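Local atomic coordinates of ferredoxin component of carbazole 1,9a-dioxygenase (Nocardioides aromaticivorans, PDB entry 3GCE), a protein that carries a Rieske-type [2Fe-2S] cluster and, as the ferredoxin component of carbazole 1,9a-dioxygenase, probably passes electrons to the terminal oxygenase. Residues 54-59 with 70-75; 32-37 with 48-53; 77-82 with 89-94; 38-43 with 61-66; 12-17 with 107-112. One frame throughout, in Å; residues are numbered along the deposited sequence.

How the interactions relate
The five contacts trace the Rieske ferredoxin fold from its cluster end to the far side of its β-framework. Interactions 1, 2 and 3 all touch the [2Fe-2S] cluster, their centres about 9 to 12 Å apart, and two loops, one with Cys51 and His53 and one with Cys72 and His75, meet there. Interactions 1, 3 and 4 reach one four-stranded antiparallel sheet, whereas interactions 2 and 4 share strand 33-40 of another. Interaction 5 pairs strands near the two chain ends, so the other four fall between its segments; its centre lies about 22 Å from that of interaction 1. Cluster binding is thus concentrated at one end of a compact β-protein.

Interaction 1. Residues 54-59 with 70-75; sequences AEAYLD and IECPLH. With FES (Fe2/s2 (inorganic) cluster), chain B.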
# COMPACT_ATOMS: atom_id res chain seq x y z
N ALA A 54 -3.79 7.84 -13.37
CA ALA A 54 -4.61 7.18 -14.38
C ALA A 54 -4.83 5.77 -13.87
O ALA A 54 -4.39 5.43 -12.77
CB ALA A 54 -3.94 7.18 -15.74
N GLU A 55 -5.52 4.94 -14.63
CA GLU A 55 -5.72 3.59 -14.17
C GLU A 55 -4.40 2.83 -14.20
O GLU A 55 -3.87 2.53 -15.27
CB GLU A 55 -6.77 2.86 -14.98
CG GLU A 55 -7.16 1.54 -14.34
CD GLU A 55 -7.77 0.58 -15.33
OE1 GLU A 55 -8.14 1.03 -16.45
OE2 GLU A 55 -7.90 -0.62 -14.98
N ALA A 56 -3.86 2.53 -13.02
CA ALA A 56 -2.74 1.59 -12.91
C ALA A 56 -2.71 1.03 -11.50
O ALA A 56 -3.26 1.65 -10.59
CB ALA A 56 -1.41 2.26 -13.25
N TYR A 57 -2.06 -0.12 -11.33
CA TYR A 57 -2.12 -0.87 -10.09
C TYR A 57 -0.76 -0.88 -9.40
O TYR A 57 0.20 -1.46 -9.87
CB TYR A 57 -2.74 -2.28 -10.32
CG TYR A 57 -4.10 -2.11 -10.97
CD1 TYR A 57 -5.24 -1.93 -10.18
CD2 TYR A 57 -4.24 -2.04 -12.36
CE1 TYR A 57 -6.50 -1.71 -10.75
CE2 TYR A 57 -5.52 -1.81 -12.96
CZ TYR A 57 -6.64 -1.65 -12.12
OH TYR A 57 -7.90 -1.42 -12.63
N LEU A 58 -0.70 -0.15 -8.27
CA LEU A 58 0.56 0.17 -7.64
C LEU A 58 1.38 -1.03 -7.16
O LEU A 58 2.60 -1.01 -7.21
CB LEU A 58 0.33 1.15 -6.47
CG LEU A 58 -0.30 2.48 -6.89
CD1 LEU A 58 -0.57 3.31 -5.61
CD2 LEU A 58 0.62 3.27 -7.86
N ASP A 59 0.72 -2.08 -6.68
CA ASP A 59 1.42 -3.29 -6.24
C ASP A 59 2.27 -3.95 -7.34
O ASP A 59 3.17 -4.74 -7.05
CB ASP A 59 0.42 -4.30 -5.64
CG ASP A 59 -0.32 -5.11 -6.69
OD1 ASP A 59 -1.13 -4.56 -7.47
OD2 ASP A 59 -0.13 -6.33 -6.70
N ILE A 70 6.25 3.85 -3.19
CA ILE A 70 5.86 2.91 -4.23
C ILE A 70 5.85 3.69 -5.56
O ILE A 70 5.34 4.80 -5.66
CB ILE A 70 4.46 2.31 -3.95
CG1 ILE A 70 4.12 1.22 -4.98
CG2 ILE A 70 3.37 3.42 -3.98
CD1 ILE A 70 5.05 0.00 -4.94
N GLU A 71 6.43 3.08 -6.58
CA GLU A 71 6.54 3.72 -7.88
C GLU A 71 5.55 3.04 -8.83
O GLU A 71 5.58 1.82 -8.99
CB GLU A 71 7.96 3.58 -8.39
CG GLU A 71 8.22 4.08 -9.81
CD GLU A 71 9.69 3.87 -10.20
OE1 GLU A 71 10.38 3.10 -9.50
OE2 GLU A 71 10.15 4.47 -11.19
N CYS A 72 4.65 3.83 -9.42
CA CYS A 72 3.60 3.29 -10.30
C CYS A 72 4.25 2.60 -11.51
O CYS A 72 5.19 3.15 -12.10
CB CYS A 72 2.72 4.46 -10.78
SG CYS A 72 1.43 3.99 -11.97
N PRO A 73 3.76 1.41 -11.90
CA PRO A 73 4.40 0.75 -13.05
C PRO A 73 4.16 1.42 -14.42
O PRO A 73 4.89 1.12 -15.39
CB PRO A 73 3.79 -0.66 -13.05
CG PRO A 73 2.46 -0.51 -12.39
CD PRO A 73 2.65 0.61 -11.34
N LEU A 74 3.17 2.31 -14.49
CA LEU A 74 2.73 2.79 -15.78
C LEU A 74 3.46 4.06 -16.22
O LEU A 74 4.05 4.07 -17.30
CB LEU A 74 1.20 2.94 -15.84
CG LEU A 74 0.61 3.28 -17.21
CD1 LEU A 74 1.00 2.25 -18.31
CD2 LEU A 74 -0.92 3.44 -17.07
N HIS A 75 3.41 5.11 -15.41
CA HIS A 75 4.16 6.34 -15.74
C HIS A 75 5.14 6.74 -14.64
O HIS A 75 5.65 7.88 -14.61
CB HIS A 75 3.24 7.52 -16.06
CG HIS A 75 2.10 7.18 -16.97
ND1 HIS A 75 0.80 7.13 -16.54
CD2 HIS A 75 2.07 6.89 -18.30
CE1 HIS A 75 0.00 6.84 -17.56
NE2 HIS A 75 0.75 6.67 -18.64
FE1 FES B . 0.34 5.94 -12.22
FE2 FES B . 0.28 7.46 -14.50
S1 FES B . 1.80 7.57 -12.83
S2 FES B . -1.07 5.83 -13.86
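Ala56 and Leu58 form the buried side of this contact with Ile70 and Cys72. Ala56 points its CB at the loop that carries Cys72, 3.6 Å from Cys72 SG and 3.7 Å from Leu74 CB, and this methyl also borders the sulfide S2 of the cluster. Leu58 reaches the loop with the end of its chain, CD2 lying alongside Cys72 CB at 3.8 Å, while its backbone O is approached by Ile70 CD1 at 3.5 Å. With SG anti to its backbone N (chi1 176°), Cys72 directs its sulfur to the iron FE1, at 2.2 Å. The same sulfur accepts a hydrogen bond from Leu74 N, a fairly straight one (164°) that ties the loop back on its own ligand.

Pro73, Leu74 and His75 make up the exposed side. Pro73 rests its CG on Tyr57 O and Leu74 CD2 reaches Glu55 O; looser is Ala54 CB, 4.4 Å from His75 CE1, at the ring's edge and near its plane. That ring binds the second iron, FE2, through ND1 at 2.1 Å. No hydrogen bond joins 54-59 to 70-75, so apolar packing and the shared cluster connect them. Cys51 and His53 complete the protein ligands, and the planes of the two histidine rings stand nearly perpendicular. A sheltered cysteine-bound iron beside an outer histidine-bound one is the hallmark of the Rieske [2Fe-2S] site.

Interaction 2. Residues 32-37 with 48-53; sequences GDEVMV and SNLCSH. With FES (Fe2/s2 (inorganic) cluster), chain B.
Glu34 and Asn49 reach across to each other at a slant, their carboxylate and amide planes 44° apart. Asn49 ND2 donates to Glu34 OE2 at an unusually short 2.5 Å, meeting that oxygen on its anti side and 25° out of the carboxylate plane, whereas the oxygen stays almost within the amide's own plane. Glu34 can deliver its carboxylate here because CG stands anti to the backbone N (chi1 -160°) and the chain runs on extended. The other arm of the amide faces Met36: OD1 lies 3.3 Å from Met36 CB, the two side chains crossing at about a right angle before the methionine bends off elsewhere. OD1 also accepts from the backbone N of Asp59, consistent with the modelled flip of the amide.

Backbone contacts accompany the side-chain pair. Asn49 N donates to Glu34 O at 2.9 Å, from above the carbonyl plane, and Val35 pairs with Ser48 as an antiparallel non-hydrogen-bonded pair. A water also donates to Glu34 O and is hydrogen-bonded to Ser48 OG. That hydroxyl accepts from Leu50 N at 3.2 Å, making an ST turn where the chain leaves the sheet. Farther along, Cys51 SG binds FE1 at 2.3 Å and His53 ND1 binds FE2 at 2.1 Å. The contact thus joins strand 33-40 to the start of the loop carrying Cys51 and His53, the Cys-X-His element of the Rieske motif.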
# COMPACT_ATOMS: atom_id res chain seq x y z
N GLY A 32 -14.39 -4.25 -0.69
CA GLY A 32 -14.67 -3.69 -2.00
C GLY A 32 -13.58 -2.80 -2.54
O GLY A 32 -13.53 -2.57 -3.76
N ASP A 33 -12.71 -2.28 -1.66
CA ASP A 33 -11.58 -1.43 -2.10
C ASP A 33 -10.28 -2.22 -2.22
O ASP A 33 -9.94 -2.99 -1.33
CB ASP A 33 -11.37 -0.25 -1.16
CG ASP A 33 -12.55 0.69 -1.15
OD1 ASP A 33 -12.98 1.14 -2.24
OD2 ASP A 33 -13.07 0.96 -0.05
N GLU A 34 -9.55 -1.98 -3.30
CA GLU A 34 -8.30 -2.68 -3.53
C GLU A 34 -7.19 -1.90 -2.84
O GLU A 34 -7.01 -0.68 -3.07
CB GLU A 34 -8.01 -2.81 -5.02
CG GLU A 34 -7.03 -3.90 -5.37
CD GLU A 34 -6.83 -4.00 -6.89
OE1 GLU A 34 -7.83 -4.03 -7.65
OE2 GLU A 34 -5.67 -4.06 -7.31
N VAL A 35 -6.45 -2.61 -1.99
CA VAL A 35 -5.48 -1.98 -1.11
C VAL A 35 -4.09 -2.61 -1.24
O VAL A 35 -3.93 -3.83 -1.09
CB VAL A 35 -5.95 -2.03 0.36
CG1 VAL A 35 -4.94 -1.39 1.27
CG2 VAL A 35 -7.27 -1.30 0.49
N MET A 36 -3.10 -1.78 -1.53
CA MET A 36 -1.73 -2.23 -1.60
C MET A 36 -1.17 -2.27 -0.19
O MET A 36 -1.26 -1.28 0.54
CB MET A 36 -0.90 -1.28 -2.47
CG MET A 36 0.51 -1.82 -2.79
SD MET A 36 1.77 -1.05 -1.79
CE MET A 36 1.72 0.50 -2.60
N VAL A 37 -0.58 -3.41 0.16
CA VAL A 37 0.02 -3.60 1.47
C VAL A 37 1.49 -3.95 1.25
O VAL A 37 1.80 -4.73 0.35
CB VAL A 37 -0.78 -4.69 2.26
CG1 VAL A 37 -0.10 -5.05 3.57
CG2 VAL A 37 -2.17 -4.16 2.55
N SER A 48 -4.39 2.87 -1.04
CA SER A 48 -5.16 2.43 -2.21
C SER A 48 -4.22 1.89 -3.28
O SER A 48 -3.15 2.47 -3.54
CB SER A 48 -5.96 3.57 -2.80
OG SER A 48 -6.50 3.13 -4.04
N ASN A 49 -4.61 0.79 -3.90
CA ASN A 49 -3.79 0.18 -4.94
C ASN A 49 -3.93 0.88 -6.29
O ASN A 49 -3.19 0.58 -7.21
CB ASN A 49 -4.14 -1.30 -5.12
CG ASN A 49 -3.04 -2.08 -5.84
OD1 ASN A 49 -1.86 -1.83 -5.61
ND2 ASN A 49 -3.43 -3.01 -6.70
N LEU A 50 -4.90 1.78 -6.41
CA LEU A 50 -5.14 2.46 -7.68
C LEU A 50 -4.42 3.77 -7.72
O LEU A 50 -4.67 4.64 -6.88
CB LEU A 50 -6.62 2.75 -7.89
CG LEU A 50 -7.39 1.81 -8.81
CD1 LEU A 50 -6.87 1.94 -10.27
CD2 LEU A 50 -7.30 0.39 -8.25
N CYS A 51 -3.55 3.94 -8.71
CA CYS A 51 -2.82 5.19 -8.88
C CYS A 51 -3.83 6.33 -9.11
O CYS A 51 -4.84 6.13 -9.79
CB CYS A 51 -1.86 5.08 -10.08
SG CYS A 51 -0.83 6.53 -10.31
N SER A 52 -3.56 7.52 -8.55
CA SER A 52 -4.47 8.65 -8.77
C SER A 52 -4.27 9.34 -10.13
O SER A 52 -5.11 10.15 -10.55
CB SER A 52 -4.28 9.70 -7.68
OG SER A 52 -3.00 10.27 -7.80
N HIS A 53 -3.19 9.00 -10.83
CA HIS A 53 -2.91 9.71 -12.07
C HIS A 53 -3.76 9.16 -13.23
O HIS A 53 -4.36 9.93 -13.99
CB HIS A 53 -1.40 9.69 -12.39
CG HIS A 53 -1.09 10.19 -13.77
ND1 HIS A 53 -0.61 9.37 -14.76
CD2 HIS A 53 -1.29 11.40 -14.33
CE1 HIS A 53 -0.48 10.07 -15.88
NE2 HIS A 53 -0.90 11.31 -15.65
FE1 FES B . 0.34 5.94 -12.22
FE2 FES B . 0.28 7.46 -14.50
S1 FES B . 1.80 7.57 -12.83
S2 FES B . -1.07 5.83 -13.86
O HOH W 1 -8.50 1.48 -3.46

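Interaction 3. Residues 77-82 with 89-94; sequences GRFDVR and LPCVLP. With FES (Fe2/s2 (inorganic) cluster), chain B.
Cys91 and Phe79 meet because each first torsion sets its outer group anti to the carbonyl carbon, chi1 -58° for the cysteine and -61° for the phenylalanine. The sulfur of Cys91 thereby comes to lie 4.2 Å from the centroid of the Phe79 ring and 43° off its normal, an oblique sulfur-aromatic contact, with CE1 its nearest ring atom at 3.5 Å. Elsewhere the ring turns its edge, at CE2, to Leu93 O, 3.4 Å away and near the ring plane. That carbonyl also accepts a hydrogen bond from Ser52 OG, which connects this loop to the one bearing Cys51.

Gly77, having no side chain, lets its CA come within 3.5 Å of Cys91 SG at the cluster end, and it makes a CA-H...O contact with Leu89 O, also 3.5 Å long. The cis peptide before Pro90 turns the chain at this point, placing the proline's CD against Gly77 N at 3.6 Å and its CG near the sulfide S1. Cys91 SG lines the pocket 3.8 Å from S1 but is not among the iron ligands, which are Cys51, Cys72, His53 and His75. Gly77 N lies 3.5 Å from S1 of the cluster.

No hydrogen bond crosses between 77-82 and 89-94, so the union rests on van der Waals and sulfur contacts. Beyond it, Asp80 OD1 takes Arg82 N in an Asx turn and Arg82 NE in a salt bridge, the two donors arriving from opposite faces of the carboxylate. Near the cluster, a proline-containing loop closing over a sulfide is characteristic of the Rieske domain, in which it forms the third side of the cluster pocket.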
# COMPACT_ATOMS: atom_id res chain seq x y z
N GLY A 77 5.13 7.65 -11.64
CA GLY A 77 4.83 8.52 -10.51
C GLY A 77 5.12 7.79 -9.21
O GLY A 77 5.29 6.57 -9.22
N ARG A 78 5.19 8.50 -8.09
CA ARG A 78 5.42 7.85 -6.79
C ARG A 78 4.50 8.35 -5.70
O ARG A 78 4.04 9.49 -5.75
CB ARG A 78 6.86 8.02 -6.31
CG ARG A 78 7.92 7.36 -7.22
CD ARG A 78 9.32 7.38 -6.58
NE ARG A 78 10.34 6.91 -7.52
CZ ARG A 78 11.61 6.64 -7.21
NH1 ARG A 78 12.06 6.80 -5.97
NH2 ARG A 78 12.44 6.22 -8.15
N PHE A 79 4.23 7.47 -4.72
CA PHE A 79 3.51 7.84 -3.49
C PHE A 79 4.30 7.44 -2.26
O PHE A 79 5.02 6.42 -2.26
CB PHE A 79 2.13 7.16 -3.43
CG PHE A 79 1.22 7.55 -4.58
CD1 PHE A 79 1.20 6.79 -5.75
CD2 PHE A 79 0.33 8.63 -4.45
CE1 PHE A 79 0.35 7.12 -6.83
CE2 PHE A 79 -0.51 8.96 -5.51
CZ PHE A 79 -0.51 8.19 -6.70
N ASP A 80 4.14 8.22 -1.20
CA ASP A 80 4.61 7.84 0.12
C ASP A 80 3.63 6.77 0.66
O ASP A 80 2.44 7.04 0.82
CB ASP A 80 4.65 9.09 1.01
CG ASP A 80 4.89 8.76 2.49
OD1 ASP A 80 5.55 7.71 2.78
OD2 ASP A 80 4.39 9.54 3.35
N VAL A 81 4.13 5.57 0.96
CA VAL A 81 3.27 4.49 1.50
C VAL A 81 2.75 4.73 2.91
O VAL A 81 1.80 4.06 3.33
CB VAL A 81 3.93 3.10 1.38
CG1 VAL A 81 4.20 2.76 -0.09
CG2 VAL A 81 5.22 3.00 2.22
N ARG A 82 3.38 5.67 3.63
CA ARG A 82 2.97 6.03 4.99
C ARG A 82 1.69 6.87 5.00
O ARG A 82 0.89 6.81 5.97
CB ARG A 82 4.07 6.82 5.67
CG ARG A 82 5.32 6.00 5.98
CD ARG A 82 6.47 6.89 6.40
NE ARG A 82 6.98 7.66 5.25
CZ ARG A 82 8.06 8.42 5.30
NH1 ARG A 82 8.76 8.51 6.42
NH2 ARG A 82 8.44 9.10 4.23
N LEU A 89 6.20 13.23 -9.95
CA LEU A 89 5.34 13.40 -11.13
C LEU A 89 5.36 12.11 -11.95
O LEU A 89 6.35 11.39 -11.92
CB LEU A 89 5.84 14.58 -12.00
CG LEU A 89 5.58 16.01 -11.49
CD1 LEU A 89 6.38 17.04 -12.32
CD2 LEU A 89 4.12 16.32 -11.62
N PRO A 90 4.27 11.83 -12.68
CA PRO A 90 3.11 12.70 -12.82
C PRO A 90 2.02 12.60 -11.73
O PRO A 90 0.95 13.20 -11.89
CB PRO A 90 2.57 12.31 -14.21
CG PRO A 90 2.91 10.88 -14.36
CD PRO A 90 4.14 10.61 -13.49
N CYS A 91 2.28 11.90 -10.63
CA CYS A 91 1.29 11.89 -9.56
C CYS A 91 1.30 13.25 -8.87
O CYS A 91 2.35 13.74 -8.48
CB CYS A 91 1.54 10.75 -8.57
SG CYS A 91 1.52 9.19 -9.45
N VAL A 92 0.11 13.82 -8.74
CA VAL A 92 -0.08 15.14 -8.12
C VAL A 92 -1.16 15.16 -7.05
O VAL A 92 -1.25 16.13 -6.30
CB VAL A 92 -0.42 16.26 -9.16
CG1 VAL A 92 0.76 16.49 -10.08
CG2 VAL A 92 -1.66 15.91 -9.94
N LEU A 93 -1.98 14.11 -6.99
CA LEU A 93 -3.02 14.03 -5.98
C LEU A 93 -2.81 12.78 -5.14
O LEU A 93 -2.41 11.75 -5.67
CB LEU A 93 -4.43 14.02 -6.61
CG LEU A 93 -4.91 15.34 -7.22
CD1 LEU A 93 -6.20 15.13 -8.02
CD2 LEU A 93 -5.12 16.38 -6.13
N PRO A 94 -3.06 12.89 -3.82
CA PRO A 94 -2.83 11.77 -2.93
C PRO A 94 -3.83 10.64 -3.16
O PRO A 94 -4.94 10.86 -3.70
CB PRO A 94 -2.97 12.39 -1.52
CG PRO A 94 -3.88 13.57 -1.72
CD PRO A 94 -3.57 14.08 -3.10
FE1 FES B . 0.34 5.94 -12.22
FE2 FES B . 0.28 7.46 -14.50
S1 FES B . 1.80 7.57 -12.83
S2 FES B . -1.07 5.83 -13.86

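Interaction 4. Residues 38-43 with 61-66; sequences VRDGDS and GVFHAE
Phe63 and Val38 dominate this meeting of two antiparallel sheets of the Rieske fold, packed through side chains rather than joined by backbone pairing. The segments 38-40 and 62-64 run 9.7 Å apart at closest approach, with their directions only 28° from parallel, and the separation is bridged by Phe63 from one strand meeting Val38 from the other. Phe63 CG stands anti to the backbone N (chi1 180°), which extends the ring across the gap toward Val38.

Both methyls of Val38 receive that ring. CG2 sits over the centre of one face, 3.8 Å from the centroid and 10° off the normal, a well-formed CH-pi contact, while CG1 touches CE1 at 3.8 Å. The opposite face has Ala65 N above its rim. Around this pair, Ile70, Val81 and Pro25 also touch the Phe63 ring.

Asp40 is the third main contributor and marks the polar border. Its OD1 lies near the plane of the Phe63 ring, at the edge, and 3.5 Å from Ala65 CB. Past Asp40 the strand reverses in a type II' turn to Ser43, with Gly41 at a positive phi; Ser43 N donates to Asp40 O there, and Asp40 N to Ser43 O. Across the solvent side, a single water joins the segments by donating to Asp40 OD2 at 3.0 Å and to Ala65 O at 2.7 Å.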
# COMPACT_ATOMS: atom_id res chain seq x y z
N VAL A 38 2.38 -3.33 2.04
CA VAL A 38 3.79 -3.60 1.95
C VAL A 38 4.46 -3.55 3.33
O VAL A 38 4.16 -2.67 4.15
CB VAL A 38 4.48 -2.63 0.92
CG1 VAL A 38 4.51 -1.19 1.43
CG2 VAL A 38 5.89 -3.12 0.55
N ARG A 39 5.33 -4.52 3.59
CA ARG A 39 6.13 -4.58 4.81
C ARG A 39 7.47 -3.89 4.57
O ARG A 39 8.09 -4.05 3.51
CB ARG A 39 6.46 -6.03 5.16
CG ARG A 39 5.43 -6.82 5.92
CD ARG A 39 6.02 -8.22 6.31
NE ARG A 39 7.10 -8.14 7.31
CZ ARG A 39 7.85 -9.17 7.72
NH1 ARG A 39 7.69 -10.39 7.22
NH2 ARG A 39 8.77 -8.98 8.65
N ASP A 40 7.90 -3.11 5.55
CA ASP A 40 9.26 -2.63 5.63
C ASP A 40 9.73 -2.91 7.07
O ASP A 40 9.09 -2.46 8.03
CB ASP A 40 9.32 -1.13 5.33
CG ASP A 40 10.76 -0.58 5.34
OD1 ASP A 40 11.58 -1.02 4.51
OD2 ASP A 40 11.05 0.28 6.20
N GLY A 41 10.82 -3.66 7.24
CA GLY A 41 11.23 -4.07 8.58
C GLY A 41 10.07 -4.82 9.19
O GLY A 41 9.55 -5.74 8.57
N ASP A 42 9.64 -4.41 10.38
CA ASP A 42 8.44 -4.99 10.98
C ASP A 42 7.21 -4.09 10.81
O ASP A 42 6.13 -4.40 11.34
CB ASP A 42 8.67 -5.28 12.46
CG ASP A 42 9.61 -6.45 12.67
OD1 ASP A 42 9.36 -7.53 12.09
OD2 ASP A 42 10.61 -6.26 13.40
N SER A 43 7.37 -2.99 10.08
CA SER A 43 6.23 -2.09 9.86
C SER A 43 5.44 -2.55 8.65
O SER A 43 6.00 -3.16 7.73
CB SER A 43 6.70 -0.67 9.67
OG SER A 43 7.41 -0.24 10.81
N GLY A 61 4.06 -2.17 -9.38
CA GLY A 61 5.20 -1.28 -9.54
C GLY A 61 6.40 -1.66 -8.68
O GLY A 61 6.55 -2.83 -8.30
N VAL A 62 7.24 -0.67 -8.37
CA VAL A 62 8.50 -0.91 -7.66
C VAL A 62 8.48 -0.23 -6.30
O VAL A 62 8.18 0.98 -6.22
CB VAL A 62 9.70 -0.44 -8.51
CG1 VAL A 62 11.03 -0.47 -7.71
CG2 VAL A 62 9.81 -1.33 -9.76
N PHE A 63 8.76 -0.99 -5.24
CA PHE A 63 8.84 -0.40 -3.90
C PHE A 63 10.27 0.00 -3.57
O PHE A 63 11.19 -0.78 -3.75
CB PHE A 63 8.25 -1.35 -2.84
CG PHE A 63 8.31 -0.80 -1.44
CD1 PHE A 63 7.52 0.29 -1.07
CD2 PHE A 63 9.14 -1.39 -0.49
CE1 PHE A 63 7.57 0.79 0.24
CE2 PHE A 63 9.19 -0.90 0.83
CZ PHE A 63 8.40 0.18 1.18
N HIS A 64 10.43 1.24 -3.09
CA HIS A 64 11.70 1.80 -2.72
C HIS A 64 11.76 1.89 -1.21
O HIS A 64 11.25 2.85 -0.62
CB HIS A 64 11.91 3.19 -3.37
CG HIS A 64 11.89 3.15 -4.87
ND1 HIS A 64 13.04 3.03 -5.62
CD2 HIS A 64 10.86 3.18 -5.75
CE1 HIS A 64 12.72 2.98 -6.90
NE2 HIS A 64 11.41 3.07 -7.01
N ALA A 65 12.36 0.88 -0.58
CA ALA A 65 12.39 0.79 0.88
C ALA A 65 13.11 1.98 1.51
O ALA A 65 12.71 2.46 2.56
CB ALA A 65 12.99 -0.54 1.36
N GLU A 66 14.14 2.49 0.85
CA GLU A 66 14.98 3.55 1.43
C GLU A 66 14.21 4.84 1.62
O GLU A 66 14.48 5.59 2.55
CB GLU A 66 16.18 3.86 0.52
CG GLU A 66 16.34 2.94 -0.69
CD GLU A 66 15.38 3.24 -1.87
OE1 GLU A 66 14.81 4.36 -1.88
OE2 GLU A 66 15.17 2.37 -2.76
O HOH W 2 13.20 2.09 5.23

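Interaction 5. Residues 12-17 with 107-112; sequences VRVATL and ILVAPK
An antiparallel strand pair near the two ends of the chain makes this contact, strand 12-16 lying along 106-109 at the border of a three-stranded sheet. Val12 and Val109 exchange two backbone hydrogen bonds, each 2.9 Å between N of one and O of the other. Farther along, Val14 N donates to Ile107 O at 3.0 Å, and Ile107 N donates to Ala15 O. Between these sites Arg13 and Leu108 form the non-hydrogen-bonded pair.

Side chains divide between the two faces. On one, Leu108 CD2 lies against Arg13 CB at 3.7 Å, the two chains crossing at about a right angle; the arginine then bends away, the centre of its guanidinium plane lying under Ala15 CA, and pairs with Glu106. Opposite them project Val12, Ala15, Ile107 and Val109. Val14, set to the side, touches two of these with its methyls: CG2 meets Ile107 CG2 at 3.7 Å, and CG1 meets Val109 CG2 at 4.0 Å. Ile107 has CG1 anti to its carbonyl carbon (chi1 -58°), which sends CD1 toward Leu17 CA, 3.8 Å away. Val12 CG2 extends the apolar row to Pro111 CG.

Phe28 and Val30 of strand 26-30 touch this largely apolar side, so in this chain the pair formed near the two termini packs its valines and Ile107 against a second sheet. Such packing of antiparallel sheets belongs to the β-sandwich framework of the Rieske fold.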
# COMPACT_ATOMS: atom_id res chain seq x y z
N VAL A 12 -10.37 -5.90 8.27
CA VAL A 12 -10.18 -6.98 7.32
C VAL A 12 -8.79 -7.61 7.55
O VAL A 12 -7.78 -6.91 7.52
CB VAL A 12 -10.30 -6.44 5.87
CG1 VAL A 12 -10.00 -7.50 4.84
CG2 VAL A 12 -11.71 -5.78 5.67
N ARG A 13 -8.75 -8.92 7.80
CA ARG A 13 -7.47 -9.61 7.98
C ARG A 13 -7.01 -9.97 6.58
O ARG A 13 -7.73 -10.68 5.87
CB ARG A 13 -7.55 -10.92 8.81
CG ARG A 13 -6.10 -11.49 9.02
CD ARG A 13 -5.80 -12.99 8.93
NE ARG A 13 -5.68 -13.46 7.57
CZ ARG A 13 -4.84 -14.39 7.11
NH1 ARG A 13 -3.93 -15.01 7.84
NH2 ARG A 13 -4.92 -14.67 5.84
N VAL A 14 -5.84 -9.49 6.19
CA VAL A 14 -5.36 -9.71 4.82
C VAL A 14 -4.34 -10.83 4.72
O VAL A 14 -4.27 -11.51 3.70
CB VAL A 14 -4.81 -8.42 4.18
CG1 VAL A 14 -5.95 -7.40 4.02
CG2 VAL A 14 -3.66 -7.84 5.01
N ALA A 15 -3.55 -11.00 5.77
CA ALA A 15 -2.46 -11.95 5.76
C ALA A 15 -1.79 -11.98 7.13
O ALA A 15 -2.06 -11.13 7.98
CB ALA A 15 -1.43 -11.56 4.68
N THR A 16 -0.91 -12.96 7.32
CA THR A 16 0.00 -13.02 8.44
C THR A 16 1.29 -12.29 8.04
O THR A 16 1.70 -12.34 6.87
CB THR A 16 0.32 -14.51 8.78
OG1 THR A 16 -0.90 -15.25 8.81
CG2 THR A 16 0.95 -14.63 10.10
N LEU A 17 1.92 -11.61 9.00
CA LEU A 17 3.08 -10.77 8.72
C LEU A 17 4.16 -11.48 7.91
O LEU A 17 4.69 -10.92 6.95
CB LEU A 17 3.68 -10.21 10.02
CG LEU A 17 4.80 -9.18 9.91
CD1 LEU A 17 4.27 -7.86 9.42
CD2 LEU A 17 5.51 -9.00 11.24
N ILE A 107 -2.22 -9.34 10.04
CA ILE A 107 -2.26 -7.99 9.51
C ILE A 107 -3.72 -7.57 9.31
O ILE A 107 -4.45 -8.15 8.49
CB ILE A 107 -1.46 -7.84 8.18
CG1 ILE A 107 0.01 -8.23 8.37
CG2 ILE A 107 -1.57 -6.39 7.67
CD1 ILE A 107 0.77 -8.33 7.00
N LEU A 108 -4.13 -6.56 10.06
CA LEU A 108 -5.53 -6.11 10.03
C LEU A 108 -5.61 -4.70 9.44
O LEU A 108 -4.88 -3.81 9.89
CB LEU A 108 -6.08 -6.10 11.45
CG LEU A 108 -6.00 -7.40 12.27
CD1 LEU A 108 -6.54 -7.16 13.69
CD2 LEU A 108 -6.78 -8.52 11.57
N VAL A 109 -6.51 -4.51 8.48
CA VAL A 109 -6.69 -3.23 7.79
C VAL A 109 -8.10 -2.68 8.07
O VAL A 109 -9.10 -3.38 7.87
CB VAL A 109 -6.48 -3.40 6.24
CG1 VAL A 109 -6.59 -2.04 5.50
CG2 VAL A 109 -5.10 -4.07 5.97
N ALA A 110 -8.19 -1.44 8.53
CA ALA A 110 -9.48 -0.81 8.74
C ALA A 110 -10.09 -0.42 7.40
O ALA A 110 -9.43 0.21 6.59
CB ALA A 110 -9.33 0.41 9.63
N PRO A 111 -11.35 -0.81 7.15
CA PRO A 111 -11.99 -0.49 5.88
C PRO A 111 -12.33 0.99 5.78
O PRO A 111 -12.41 1.67 6.81
CB PRO A 111 -13.29 -1.31 5.90
CG PRO A 111 -13.15 -2.26 7.05
CD PRO A 111 -12.25 -1.58 8.03
N LYS A 112 -12.49 1.48 4.55
CA LYS A 112 -12.87 2.86 4.24
C LYS A 112 -14.08 3.30 5.07
O LYS A 112 -14.07 4.37 5.68
CB LYS A 112 -13.21 2.96 2.75
CG LYS A 112 -13.02 4.33 2.12
CD LYS A 112 -12.94 4.23 0.59
CE LYS A 112 -14.29 3.99 -0.05
NZ LYS A 112 -14.19 3.56 -1.48